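Local structure of carbohydrate kinase, FGGY (Novosphingobium aromaticivorans, 3H6E) at residues Q111-F115 and A116-S120; A229-D233 and S234-L238; A245-D249 and N250-V254; A263-L266 and P267-V271. The protein is probably a sugar kinase of the FGGY family, expected to transfer a phosphoryl group to a carbohydrate substrate. All coordinates share one frame; numbering follows the deposited sequence.

Contact 1: residues Q111-F115 and A116-S120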
ATOM      1  N   GLN A 111      25.007   0.753  -7.790  1.00 30.35           N
ATOM      2  CA  GLN A 111      25.024   2.127  -8.277  1.00 30.02           C
ATOM      3  C   GLN A 111      23.836   2.946  -7.739  1.00 28.54           C
ATOM      4  O   GLN A 111      23.662   4.117  -8.080  1.00 27.94           O
ATOM      5  CB  GLN A 111      25.111   2.125  -9.812  1.00 29.30           C
ATOM      6  CG  GLN A 111      24.507   3.311 -10.518  1.00 28.68           C
ATOM      7  CD  GLN A 111      23.021   3.148 -10.726  1.00 31.21           C
ATOM      8  OE1 GLN A 111      22.398   2.243 -10.166  1.00 30.43           O
ATOM      9  NE2 GLN A 111      22.441   4.020 -11.536  1.00 32.12           N
ATOM     10  N   ARG A 112      23.044   2.328  -6.866  1.00 27.68           N
ATOM     11  CA  ARG A 112      21.906   2.995  -6.231  1.00 25.91           C
ATOM     12  C   ARG A 112      22.326   4.078  -5.228  1.00 26.14           C
ATOM     13  O   ARG A 112      23.446   4.062  -4.705  1.00 25.01           O
ATOM     14  CB  ARG A 112      21.016   1.963  -5.532  1.00 26.81           C
ATOM     15  CG  ARG A 112      20.235   1.059  -6.480  1.00 26.45           C
ATOM     16  CD  ARG A 112      19.617  -0.125  -5.739  1.00 25.23           C
ATOM     17  NE  ARG A 112      18.367   0.209  -5.053  1.00 25.37           N
ATOM     18  CZ  ARG A 112      18.252   0.438  -3.745  1.00 25.91           C
ATOM     19  NH1 ARG A 112      19.312   0.380  -2.953  1.00 25.85           N
ATOM     20  NH2 ARG A 112      17.064   0.724  -3.224  1.00 23.56           N
ATOM     21  N   ASP A 113      21.423   5.019  -4.969  1.00 24.17           N
ATOM     22  CA  ASP A 113      21.652   6.058  -3.967  1.00 23.87           C
ATOM     23  C   ASP A 113      21.532   5.464  -2.568  1.00 24.01           C
ATOM     24  O   ASP A 113      21.007   4.369  -2.409  1.00 24.35           O
ATOM     25  CB  ASP A 113      20.643   7.195  -4.133  1.00 24.41           C
ATOM     26  CG  ASP A 113      20.970   8.098  -5.294  1.00 24.84           C
ATOM     27  OD1 ASP A 113      22.145   8.141  -5.700  1.00 28.31           O
ATOM     28  OD2 ASP A 113      20.053   8.772  -5.800  1.00 26.45           O
ATOM     29  N   PRO A 114      22.020   6.186  -1.547  1.00 24.25           N
ATOM     30  CA  PRO A 114      21.930   5.670  -0.177  1.00 23.92           C
ATOM     31  C   PRO A 114      20.479   5.675   0.302  1.00 23.97           C
ATOM     32  O   PRO A 114      19.702   6.534  -0.116  1.00 23.47           O
ATOM     33  CB  PRO A 114      22.752   6.680   0.640  1.00 23.57           C
ATOM     34  CG  PRO A 114      23.520   7.488  -0.360  1.00 22.19           C
ATOM     35  CD  PRO A 114      22.681   7.499  -1.596  1.00 23.99           C
ATOM     36  N   PHE A 115      20.123   4.734   1.169  1.00 22.31           N
ATOM     37  CA  PHE A 115      18.763   4.655   1.689  1.00 25.49           C
ATOM     38  C   PHE A 115      18.366   5.945   2.409  1.00 25.35           C
ATOM     39  O   PHE A 115      17.181   6.238   2.575  1.00 25.11           O
ATOM     40  CB  PHE A 115      18.615   3.453   2.626  1.00 24.98           C
ATOM     41  CG  PHE A 115      17.296   3.403   3.344  1.00 25.54           C
ATOM     42  CD1 PHE A 115      17.157   3.964   4.603  1.00 26.17           C
ATOM     43  CD2 PHE A 115      16.197   2.797   2.758  1.00 24.95           C
ATOM     44  CE1 PHE A 115      15.945   3.918   5.267  1.00 27.01           C
ATOM     45  CE2 PHE A 115      14.983   2.750   3.412  1.00 23.58           C
ATOM     46  CZ  PHE A 115      14.856   3.312   4.670  1.00 26.14           C
ATOM     47  N   ALA A 116      19.362   6.717   2.824  1.00 24.15           N
ATOM     48  CA  ALA A 116      19.109   7.934   3.586  1.00 26.70           C
ATOM     49  C   ALA A 116      18.548   9.079   2.737  1.00 24.66           C
ATOM     50  O   ALA A 116      17.898   9.979   3.266  1.00 27.35           O
ATOM     51  CB  ALA A 116      20.373   8.377   4.321  1.00 26.56           C
ATOM     52  N   ARG A 117      18.807   9.052   1.432  1.00 23.58           N
ATOM     53  CA  ARG A 117      18.243  10.051   0.521  1.00 25.19           C
ATOM     54  C   ARG A 117      16.902   9.595  -0.044  1.00 26.14           C
ATOM     55  O   ARG A 117      16.020  10.414  -0.306  1.00 25.21           O
ATOM     56  CB  ARG A 117      19.195  10.348  -0.645  1.00 25.79           C
ATOM     57  CG  ARG A 117      20.257  11.395  -0.358  1.00 27.97           C
ATOM     58  CD  ARG A 117      19.653  12.767  -0.057  1.00 29.70           C
ATOM     59  NE  ARG A 117      19.522  13.632  -1.232  1.00 27.02           N
ATOM     60  CZ  ARG A 117      20.547  14.103  -1.941  1.00 28.97           C
ATOM     61  NH1 ARG A 117      21.794  13.769  -1.624  1.00 28.07           N
ATOM     62  NH2 ARG A 117      20.327  14.891  -2.985  1.00 28.93           N
ATOM     63  N   THR A 118      16.754   8.286  -0.230  1.00 24.33           N
ATOM     64  CA  THR A 118      15.643   7.744  -1.009  1.00 24.87           C
ATOM     65  C   THR A 118      14.507   7.127  -0.194  1.00 24.87           C
ATOM     66  O   THR A 118      13.348   7.194  -0.595  1.00 23.59           O
ATOM     67  CB  THR A 118      16.147   6.690  -2.013  1.00 23.76           C
ATOM     68  OG1 THR A 118      16.752   5.602  -1.300  1.00 22.43           O
ATOM     69  CG2 THR A 118      17.166   7.307  -2.956  1.00 23.87           C
ATOM     70  N   GLY A 119      14.835   6.513   0.937  1.00 24.29           N
ATOM     71  CA  GLY A 119      13.838   5.791   1.700  1.00 22.96           C
ATOM     72  C   GLY A 119      13.342   4.602   0.902  1.00 23.17           C
ATOM     73  O   GLY A 119      12.361   3.949   1.267  1.00 20.92           O
ATOM     74  N   SER A 120      14.027   4.328  -0.204  1.00 22.98           N
ATOM     75  CA  SER A 120      13.715   3.179  -1.042  1.00 23.74           C
ATOM     76  C   SER A 120      14.724   2.065  -0.784  1.00 23.23           C
ATOM     77  O   SER A 120      15.901   2.207  -1.102  1.00 23.77           O
ATOM     78  CB  SER A 120      13.728   3.575  -2.523  1.00 23.30           C
ATOM     79  OG  SER A 120      13.329   2.494  -3.354  1.00 24.09           O
TER
HETATM   80  O   HOH W   1      18.712   0.739   0.109  1.00 25.80           O

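Contact 2: residues A229-D233 and S234-L238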
ATOM      1  N   ALA A 229      -5.340  13.244 -12.229  1.00 30.99           N
ATOM      2  CA  ALA A 229      -4.033  12.598 -12.261  1.00 28.31           C
ATOM      3  C   ALA A 229      -4.129  11.189 -11.690  1.00 27.05           C
ATOM      4  O   ALA A 229      -3.662  10.228 -12.298  1.00 27.43           O
ATOM      5  CB  ALA A 229      -3.017  13.417 -11.490  1.00 26.23           C
ATOM      6  N   GLY A 230      -4.751  11.070 -10.524  1.00 27.56           N
ATOM      7  CA  GLY A 230      -4.893   9.783  -9.874  1.00 27.31           C
ATOM      8  C   GLY A 230      -3.745   9.523  -8.922  1.00 26.89           C
ATOM      9  O   GLY A 230      -2.920  10.409  -8.677  1.00 26.75           O
ATOM     10  N   LEU A 231      -3.676   8.309  -8.390  1.00 24.57           N
ATOM     11  CA  LEU A 231      -2.676   7.992  -7.381  1.00 24.13           C
ATOM     12  C   LEU A 231      -2.380   6.506  -7.252  1.00 24.99           C
ATOM     13  O   LEU A 231      -2.947   5.674  -7.959  1.00 24.99           O
ATOM     14  CB  LEU A 231      -3.100   8.551  -6.022  1.00 25.61           C
ATOM     15  CG  LEU A 231      -4.565   8.363  -5.613  1.00 26.06           C
ATOM     16  CD1 LEU A 231      -4.889   6.902  -5.347  1.00 27.17           C
ATOM     17  CD2 LEU A 231      -4.879   9.208  -4.392  1.00 27.24           C
ATOM     18  N   HIS A 232      -1.478   6.190  -6.331  1.00 25.68           N
ATOM     19  CA  HIS A 232      -1.077   4.817  -6.073  1.00 26.94           C
ATOM     20  C   HIS A 232      -2.136   4.090  -5.241  1.00 27.20           C
ATOM     21  O   HIS A 232      -2.744   4.681  -4.348  1.00 26.26           O
ATOM     22  CB  HIS A 232       0.278   4.804  -5.358  1.00 25.10           C
ATOM     23  CG  HIS A 232       0.745   3.438  -4.968  1.00 26.51           C
ATOM     24  ND1 HIS A 232       1.142   3.123  -3.687  1.00 26.46           N
ATOM     25  CD2 HIS A 232       0.869   2.299  -5.690  1.00 27.51           C
ATOM     26  CE1 HIS A 232       1.495   1.851  -3.637  1.00 26.21           C
ATOM     27  NE2 HIS A 232       1.339   1.328  -4.839  1.00 27.36           N
ATOM     28  N   ASP A 233      -2.360   2.814  -5.553  1.00 28.40           N
ATOM     29  CA  ASP A 233      -3.246   1.955  -4.768  1.00 28.40           C
ATOM     30  C   ASP A 233      -3.240   2.332  -3.299  1.00 27.47           C
ATOM     31  O   ASP A 233      -4.254   2.752  -2.755  1.00 29.88           O
ATOM     32  CB  ASP A 233      -2.829   0.485  -4.890  1.00 26.90           C
ATOM     33  CG  ASP A 233      -3.750  -0.309  -5.786  1.00 33.42           C
ATOM     34  OD1 ASP A 233      -4.754   0.267  -6.253  1.00 37.94           O
ATOM     35  OD2 ASP A 233      -3.478  -1.506  -6.023  1.00 34.49           O
ATOM     36  N   SER A 234      -2.084   2.184  -2.663  1.00 26.90           N
ATOM     37  CA  SER A 234      -1.989   2.301  -1.210  1.00 27.85           C
ATOM     38  C   SER A 234      -2.417   3.651  -0.652  1.00 27.22           C
ATOM     39  O   SER A 234      -2.960   3.716   0.453  1.00 28.47           O
ATOM     40  CB  SER A 234      -0.579   1.960  -0.724  1.00 28.10           C
ATOM     41  OG  SER A 234      -0.417   0.558  -0.606  1.00 27.53           O
ATOM     42  N   ASN A 235      -2.172   4.726  -1.395  1.00 25.26           N
ATOM     43  CA  ASN A 235      -2.552   6.053  -0.913  1.00 25.30           C
ATOM     44  C   ASN A 235      -4.058   6.289  -0.967  1.00 26.72           C
ATOM     45  O   ASN A 235      -4.576   7.174  -0.290  1.00 26.83           O
ATOM     46  CB  ASN A 235      -1.799   7.156  -1.654  1.00 23.08           C
ATOM     47  CG  ASN A 235      -0.320   7.172  -1.325  1.00 23.67           C
ATOM     48  OD1 ASN A 235       0.128   7.940  -0.472  1.00 23.36           O
ATOM     49  ND2 ASN A 235       0.448   6.317  -1.993  1.00 24.35           N
ATOM     50  N   ALA A 236      -4.754   5.493  -1.771  1.00 26.04           N
ATOM     51  CA  ALA A 236      -6.209   5.548  -1.811  1.00 28.73           C
ATOM     52  C   ALA A 236      -6.763   5.340  -0.407  1.00 28.68           C
ATOM     53  O   ALA A 236      -7.619   6.098   0.058  1.00 29.63           O
ATOM     54  CB  ALA A 236      -6.759   4.493  -2.758  1.00 28.00           C
ATOM     55  N   ALA A 237      -6.267   4.306   0.264  1.00 27.27           N
ATOM     56  CA  ALA A 237      -6.715   3.975   1.610  1.00 26.65           C
ATOM     57  C   ALA A 237      -6.383   5.081   2.608  1.00 26.98           C
ATOM     58  O   ALA A 237      -7.094   5.271   3.591  1.00 27.54           O
ATOM     59  CB  ALA A 237      -6.102   2.657   2.056  1.00 23.82           C
ATOM     60  N   LEU A 238      -5.297   5.803   2.359  1.00 27.90           N
ATOM     61  CA  LEU A 238      -4.896   6.890   3.245  1.00 27.95           C
ATOM     62  C   LEU A 238      -5.868   8.057   3.131  1.00 28.15           C
ATOM     63  O   LEU A 238      -6.327   8.599   4.145  1.00 26.81           O
ATOM     64  CB  LEU A 238      -3.467   7.341   2.947  1.00 25.73           C
ATOM     65  CG  LEU A 238      -2.390   6.330   3.332  1.00 25.59           C
ATOM     66  CD1 LEU A 238      -1.001   6.933   3.144  1.00 23.34           C
ATOM     67  CD2 LEU A 238      -2.587   5.851   4.769  1.00 23.64           C
TER

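Contact 3: residues A245-D249 and N250-V254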
ATOM      1  N   ALA A 245     -13.496  11.490  10.893  1.00 32.02           N
ATOM      2  CA  ALA A 245     -13.420  12.724  11.668  1.00 31.12           C
ATOM      3  C   ALA A 245     -12.260  12.732  12.659  1.00 30.47           C
ATOM      4  O   ALA A 245     -11.732  13.796  12.982  1.00 30.38           O
ATOM      5  CB  ALA A 245     -14.738  12.988  12.386  1.00 29.66           C
ATOM      6  N   GLU A 246     -11.866  11.553  13.137  1.00 29.01           N
ATOM      7  CA  GLU A 246     -10.778  11.446  14.111  1.00 29.89           C
ATOM      8  C   GLU A 246      -9.401  11.506  13.457  1.00 30.12           C
ATOM      9  O   GLU A 246      -8.409  11.836  14.108  1.00 30.30           O
ATOM     10  CB  GLU A 246     -10.887  10.155  14.932  1.00 30.26           C
ATOM     11  CG  GLU A 246     -12.075  10.098  15.880  1.00 30.66           C
ATOM     12  CD  GLU A 246     -13.330   9.604  15.199  1.00 31.64           C
ATOM     13  OE1 GLU A 246     -13.209   8.882  14.188  1.00 30.84           O
ATOM     14  OE2 GLU A 246     -14.436   9.937  15.674  1.00 36.05           O
ATOM     15  N   ILE A 247      -9.338  11.168  12.176  1.00 28.20           N
ATOM     16  CA  ILE A 247      -8.068  11.131  11.472  1.00 28.80           C
ATOM     17  C   ILE A 247      -7.813  12.467  10.794  1.00 30.64           C
ATOM     18  O   ILE A 247      -6.993  13.266  11.251  1.00 28.77           O
ATOM     19  CB  ILE A 247      -8.045  10.007  10.430  1.00 28.60           C
ATOM     20  CG1 ILE A 247      -8.571   8.708  11.042  1.00 26.62           C
ATOM     21  CG2 ILE A 247      -6.639   9.817   9.882  1.00 30.04           C
ATOM     22  CD1 ILE A 247      -7.838   8.279  12.293  1.00 24.81           C
ATOM     23  N   ALA A 248      -8.531  12.703   9.703  1.00 30.23           N
ATOM     24  CA  ALA A 248      -8.473  13.976   9.001  1.00 29.86           C
ATOM     25  C   ALA A 248      -7.046  14.480   8.841  1.00 33.73           C
ATOM     26  O   ALA A 248      -6.241  13.897   8.111  1.00 33.55           O
ATOM     27  CB  ALA A 248      -9.324  15.015   9.719  1.00 31.35           C
ATOM     28  N   ASP A 249      -6.737  15.564   9.542  1.00 31.07           N
ATOM     29  CA  ASP A 249      -5.466  16.243   9.371  1.00 32.38           C
ATOM     30  C   ASP A 249      -4.535  16.005  10.555  1.00 31.52           C
ATOM     31  O   ASP A 249      -3.401  16.480  10.569  1.00 30.65           O
ATOM     32  CB  ASP A 249      -5.716  17.737   9.210  1.00 38.04           C
ATOM     33  CG  ASP A 249      -4.962  18.324   8.050  1.00 45.11           C
ATOM     34  OD1 ASP A 249      -4.345  17.538   7.295  1.00 42.13           O
ATOM     35  OD2 ASP A 249      -4.996  19.565   7.890  1.00 50.46           O
ATOM     36  N   ASN A 250      -5.025  15.268  11.546  1.00 30.35           N
ATOM     37  CA  ASN A 250      -4.277  15.034  12.778  1.00 28.26           C
ATOM     38  C   ASN A 250      -3.086  14.099  12.601  1.00 27.00           C
ATOM     39  O   ASN A 250      -2.977  13.378  11.606  1.00 25.87           O
ATOM     40  CB  ASN A 250      -5.204  14.480  13.865  1.00 26.14           C
ATOM     41  CG  ASN A 250      -6.425  15.355  14.095  1.00 28.35           C
ATOM     42  OD1 ASN A 250      -6.317  16.577  14.202  1.00 27.60           O
ATOM     43  ND2 ASN A 250      -7.597  14.730  14.180  1.00 27.97           N
ATOM     44  N   GLU A 251      -2.190  14.116  13.579  1.00 26.26           N
ATOM     45  CA  GLU A 251      -1.098  13.164  13.613  1.00 25.04           C
ATOM     46  C   GLU A 251      -1.717  11.785  13.768  1.00 26.59           C
ATOM     47  O   GLU A 251      -2.384  11.506  14.766  1.00 26.06           O
ATOM     48  CB  GLU A 251      -0.159  13.469  14.778  1.00 23.21           C
ATOM     49  CG  GLU A 251       1.307  13.252  14.446  1.00 24.80           C
ATOM     50  CD  GLU A 251       1.696  11.813  14.552  1.00 23.47           C
ATOM     51  OE1 GLU A 251       1.348  11.200  15.579  1.00 27.69           O
ATOM     52  OE2 GLU A 251       2.340  11.290  13.623  1.00 22.78           O
ATOM     53  N   ALA A 252      -1.518  10.929  12.771  1.00 24.59           N
ATOM     54  CA  ALA A 252      -2.164   9.623  12.768  1.00 22.09           C
ATOM     55  C   ALA A 252      -1.363   8.612  11.978  1.00 21.87           C
ATOM     56  O   ALA A 252      -0.569   8.978  11.115  1.00 24.05           O
ATOM     57  CB  ALA A 252      -3.566   9.727  12.203  1.00 22.46           C
ATOM     58  N   THR A 253      -1.576   7.338  12.278  1.00 19.86           N
ATOM     59  CA  THR A 253      -0.925   6.252  11.567  1.00 18.77           C
ATOM     60  C   THR A 253      -1.960   5.210  11.158  1.00 20.75           C
ATOM     61  O   THR A 253      -2.769   4.780  11.977  1.00 19.83           O
ATOM     62  CB  THR A 253       0.131   5.563  12.450  1.00 20.08           C
ATOM     63  OG1 THR A 253       1.234   6.454  12.669  1.00 19.89           O
ATOM     64  CG2 THR A 253       0.631   4.286  11.791  1.00 19.03           C
ATOM     65  N   VAL A 254      -1.941   4.813   9.890  1.00 19.46           N
ATOM     66  CA  VAL A 254      -2.778   3.713   9.442  1.00 18.85           C
ATOM     67  C   VAL A 254      -1.963   2.426   9.400  1.00 19.48           C
ATOM     68  O   VAL A 254      -0.898   2.370   8.783  1.00 20.23           O
ATOM     69  CB  VAL A 254      -3.410   3.979   8.063  1.00 20.16           C
ATOM     70  CG1 VAL A 254      -4.222   2.771   7.616  1.00 20.29           C
ATOM     71  CG2 VAL A 254      -4.281   5.230   8.099  1.00 17.37           C
TER
HETATM   72  O   HOH W   2     -10.056  16.184  14.677  1.00 28.49           O
HETATM   73  O   HOH W   3      -3.529  12.446   8.985  1.00 29.44           O

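Contact 4: residues A263-L266 and P267-V271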
ATOM      1  N   ALA A 263       2.735  -0.319   8.676  1.00 20.37           N
ATOM      2  CA  ALA A 263       2.438   0.918   9.378  1.00 18.87           C
ATOM      3  C   ALA A 263       2.829   2.111   8.517  1.00 19.98           C
ATOM      4  O   ALA A 263       4.002   2.293   8.191  1.00 19.86           O
ATOM      5  CB  ALA A 263       3.166   0.961  10.712  1.00 16.61           C
HETATM    6  N   MSE A 264       1.839   2.918   8.146  1.00 20.09           N
HETATM    7  CA  MSE A 264       2.090   4.134   7.388  1.00 18.85           C
HETATM    8  C   MSE A 264       1.664   5.346   8.202  1.00 21.13           C
HETATM    9  O   MSE A 264       0.476   5.554   8.455  1.00 20.92           O
HETATM   10  CB  MSE A 264       1.340   4.092   6.064  1.00 19.87           C
HETATM   11  CG  MSE A 264       1.669   2.865   5.222  1.00 21.80           C
HETATM   12 SE   MSE A 264       0.581   2.756   3.609  1.00 46.91          SE
HETATM   13  CE  MSE A 264       1.299   4.297   2.652  1.00 23.96           C
ATOM     14  N   ARG A 265       2.643   6.140   8.620  1.00 19.50           N
ATOM     15  CA  ARG A 265       2.371   7.280   9.481  1.00 19.54           C
ATOM     16  C   ARG A 265       2.172   8.575   8.700  1.00 20.57           C
ATOM     17  O   ARG A 265       2.865   8.838   7.720  1.00 20.97           O
ATOM     18  CB  ARG A 265       3.498   7.460  10.500  1.00 20.81           C
ATOM     19  CG  ARG A 265       3.442   8.778  11.243  1.00 20.68           C
ATOM     20  CD  ARG A 265       4.631   8.956  12.159  1.00 20.76           C
ATOM     21  NE  ARG A 265       4.613  10.272  12.785  1.00 23.85           N
ATOM     22  CZ  ARG A 265       5.618  10.794  13.480  1.00 20.42           C
ATOM     23  NH1 ARG A 265       6.741  10.116  13.645  1.00 21.06           N
ATOM     24  NH2 ARG A 265       5.494  12.002  14.004  1.00 19.92           N
ATOM     25  N   LEU A 266       1.217   9.380   9.149  1.00 21.78           N
ATOM     26  CA  LEU A 266       0.978  10.699   8.579  1.00 23.84           C
ATOM     27  C   LEU A 266       1.404  11.747   9.595  1.00 24.05           C
ATOM     28  O   LEU A 266       0.587  12.223  10.382  1.00 25.00           O
ATOM     29  CB  LEU A 266      -0.501  10.871   8.240  1.00 22.86           C
ATOM     30  CG  LEU A 266      -1.111   9.740   7.409  1.00 24.94           C
ATOM     31  CD1 LEU A 266      -2.637   9.777   7.433  1.00 22.26           C
ATOM     32  CD2 LEU A 266      -0.580   9.782   5.985  1.00 24.93           C
ATOM     33  N   PRO A 267       2.695  12.104   9.587  1.00 23.62           N
ATOM     34  CA  PRO A 267       3.245  12.998  10.612  1.00 24.92           C
ATOM     35  C   PRO A 267       2.601  14.386  10.592  1.00 24.85           C
ATOM     36  O   PRO A 267       2.293  14.916   9.527  1.00 25.14           O
ATOM     37  CB  PRO A 267       4.732  13.091  10.239  1.00 25.92           C
ATOM     38  CG  PRO A 267       4.989  11.912   9.340  1.00 23.21           C
ATOM     39  CD  PRO A 267       3.710  11.708   8.598  1.00 22.58           C
ATOM     40  N   ALA A 268       2.392  14.956  11.773  1.00 25.74           N
ATOM     41  CA  ALA A 268       1.877  16.312  11.890  1.00 27.78           C
ATOM     42  C   ALA A 268       3.048  17.274  12.017  1.00 30.91           C
ATOM     43  O   ALA A 268       2.901  18.488  11.863  1.00 29.70           O
ATOM     44  CB  ALA A 268       0.951  16.430  13.091  1.00 24.49           C
ATOM     45  N   THR A 269       4.216  16.710  12.310  1.00 30.95           N
ATOM     46  CA  THR A 269       5.454  17.475  12.369  1.00 35.02           C
ATOM     47  C   THR A 269       6.448  16.944  11.338  1.00 35.24           C
ATOM     48  O   THR A 269       6.296  15.830  10.837  1.00 32.44           O
ATOM     49  CB  THR A 269       6.096  17.391  13.766  1.00 35.32           C
ATOM     50  OG1 THR A 269       6.311  16.016  14.114  1.00 35.54           O
ATOM     51  CG2 THR A 269       5.192  18.037  14.803  1.00 35.31           C
ATOM     52  N   PRO A 270       7.464  17.750  11.001  1.00 37.99           N
ATOM     53  CA  PRO A 270       8.523  17.257  10.116  1.00 35.82           C
ATOM     54  C   PRO A 270       9.318  16.163  10.817  1.00 35.17           C
ATOM     55  O   PRO A 270       9.659  16.323  11.988  1.00 39.13           O
ATOM     56  CB  PRO A 270       9.404  18.490   9.902  1.00 36.05           C
ATOM     57  CG  PRO A 270       8.538  19.662  10.258  1.00 39.99           C
ATOM     58  CD  PRO A 270       7.638  19.171  11.344  1.00 38.11           C
ATOM     59  N   VAL A 271       9.601  15.067  10.124  1.00 31.98           N
ATOM     60  CA  VAL A 271      10.370  13.984  10.723  1.00 30.88           C
ATOM     61  C   VAL A 271      11.682  13.752   9.968  1.00 32.23           C
ATOM     62  O   VAL A 271      11.821  14.125   8.802  1.00 30.33           O
ATOM     63  CB  VAL A 271       9.553  12.675  10.803  1.00 29.35           C
ATOM     64  CG1 VAL A 271       8.295  12.891  11.622  1.00 28.63           C
ATOM     65  CG2 VAL A 271       9.192  12.190   9.418  1.00 29.64           C
TER

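Contact 1: residues Q111-F115 and A116-S120
Phe115 and Gly119 meet within a single-turn helix, 115-118, which Pro114 introduces from the N-cap position and Gly119 ends with a positive phi of 65°. The backbone bonds come first. Gly119 N reaches Phe115 O at 2.9 Å, the one i to i+4 bond of good length here. Pro114 O takes the N-H of Arg117 at 3.1 Å and, more weakly, that of Thr118. Thr118 OG1 also lies near Pro114 O and accepts from Ser120 N in what fits an ST turn, although the position of that nitrogen is less certain.

The packing is aromatic and aliphatic. With CG turned anti to the backbone N (chi1 172°), the Phe115 ring swings back alongside the end of the turn, so Gly119 CA sits over one face in a CH-pi contact, 4.0 Å from the ring centroid and nearer the rim than the middle. Ser120 C lies at the ring edge instead. Farther out, Asp113 CB rests on Thr118 CG2 at 3.7 Å, while its carboxylate turns to Met188 N.

The charged groups have partners beyond the turn. Asp176 forms a salt bridge with Arg112 and a hydrogen bond with Ser120 OG; Arg117 points off to Asp179. Arg112 NH1 holds a water that bonds weakly to Ser120 O, and Arg112 NH2 reaches the same Ser120 O directly at 2.8 Å, from above the carbonyl plane.

Contact 2: residues A229-D233 and S234-L238
His232 and Ser234 touch at the strand-to-helix turn where strand 226-232 of the N-terminal sheet runs straight into helix 233-241, a junction within the actin-like fold of FGGY kinases. Two carbonyls, His232 O and Asp233 O, take the amides that follow the strand. His232 O receives weak bonds from Asn235 N, at 3.0 Å but badly bent, and from Ala236 N at 3.4 Å. Ala236 N divides itself, since it also donates to Asp233 O at 3.0 Å from well above the carbonyl plane. The later bonds, Ala237 N to Ser234 O and Leu238 N to Asn235 O, are likewise weak.

On the strand side, His232 N is satisfied by Thr169 OG1, and the backbone of Leu231 and Asp233 pairs with Gly76, the last residue of strand 71-76. The His232 side chain, with CG anti to the backbone N (chi1 176°), puts one face of the ring next to Ser234 N, which sits 3.5 Å above the plane and nearer the rim than the centre; its angle to His232 O is poor. Ser234 CB packs 3.6 Å from His232 CE1. Leu231 CD1 packs on Ala236 CB at 4.0 Å.

Contact 3: residues A245-D249 and N250-V254
Asn250 reaches back over the turn with its side chain and takes hold of the backbone of Glu246. Its CG stands anti to its own carbonyl carbon, beside the backbone N (chi1 -54°), and this lays the amide along the preceding residues. Asn250 ND2 donates to Glu246 O at 3.0 Å and 160°. The acceptor lies in the plane of the amide, whereas the donor stands well above the carbonyl plane of Glu246. The same nitrogen gives a second bond to a water 2.9 Å from Asn250 ND2, which links on weakly to Ala245 O. Both bonds fix the rotation of the amide.

The backbone beneath is a type II' beta turn from Ile247 to Asn250, closed by Asn250 N to Ile247 O at 2.8 Å, nearly along the C=O axis. Ala248 takes the positive phi that this turn demands. The turn lies in the link from helix 233-241 to strand 252-256, the first in chain order of the C-terminal sheet; its Ala252 pairs through its backbone with Leu266. A further water sits between Ala248 O and Asn250 O, 2.8 Å from the latter.

The apolar side of the turn is buried: Ile247 CG2, the branch anti to the backbone N, meets Ala252 CB at 3.9 Å just as the strand begins; the Ile247 side chain also packs on Leu443 of strand 443-445.

Contact 4: residues A263-L266 and P267-V271
The Arg265 guanidinium is the flat group here, and Pro267 CG and Val271 CG1 both lie over the same face. Val271 CG1 comes to 3.8 Å from Arg265 NH1, and Pro267 CB is as close, 3.8 Å, to Arg265 NE. Thr269 OG1 approaches obliquely, 4.1 Å from Arg265 NH2. Between these segments the arginine is held by apolar packing alone; NE, NH1 and NH2 all have partners elsewhere, NE in a salt bridge with Glu251 and NH1 at Ile385 O.

What carries the group there is an extended chain: CG is anti to the backbone N (chi1 168°), and the bonds beyond run straight to NE. The methylenes pass Pro267 on the way, with Arg265 CD 4.1 Å from Pro267 CG.

All this happens where strand 261-266 of the mixed C-terminal sheet gives out, between neighbours 252-256 and 292-298. Arg265 pairs through its backbone with Pro294, and Pro267, which has no backbone N-H to offer, starts the loop that leads on toward strand 282-286. Pro267 and Val271 both pack on Pro294 as well, and Pro267 O accepts from Arg291 NH1. Leu266 turns from this side to lean on Leu238 of helix 233-241.

Contact 2 is the most central, about 8 Å from the centre of the chain, while contacts 1, 3 and 4 lie 16 to 20 Å out and include exposed residues. Contacts 3 and 4 share a sheet: strands 252-256 and 261-266 are neighbours, and the centres of the two contacts lie about 10 Å apart. Contact 2 meets both through Leu238, which packs on Val254 and on the selenomethionine Met264. Contact 1 stands apart, touching none of the others. Their chemistry follows: weakly bonded amides of the strand-to-helix turn in contact 2, a water-lined turn in contact 3, an arginine over proline and valine in contact 4, and a short helix flanked by salt bridges in contact 1.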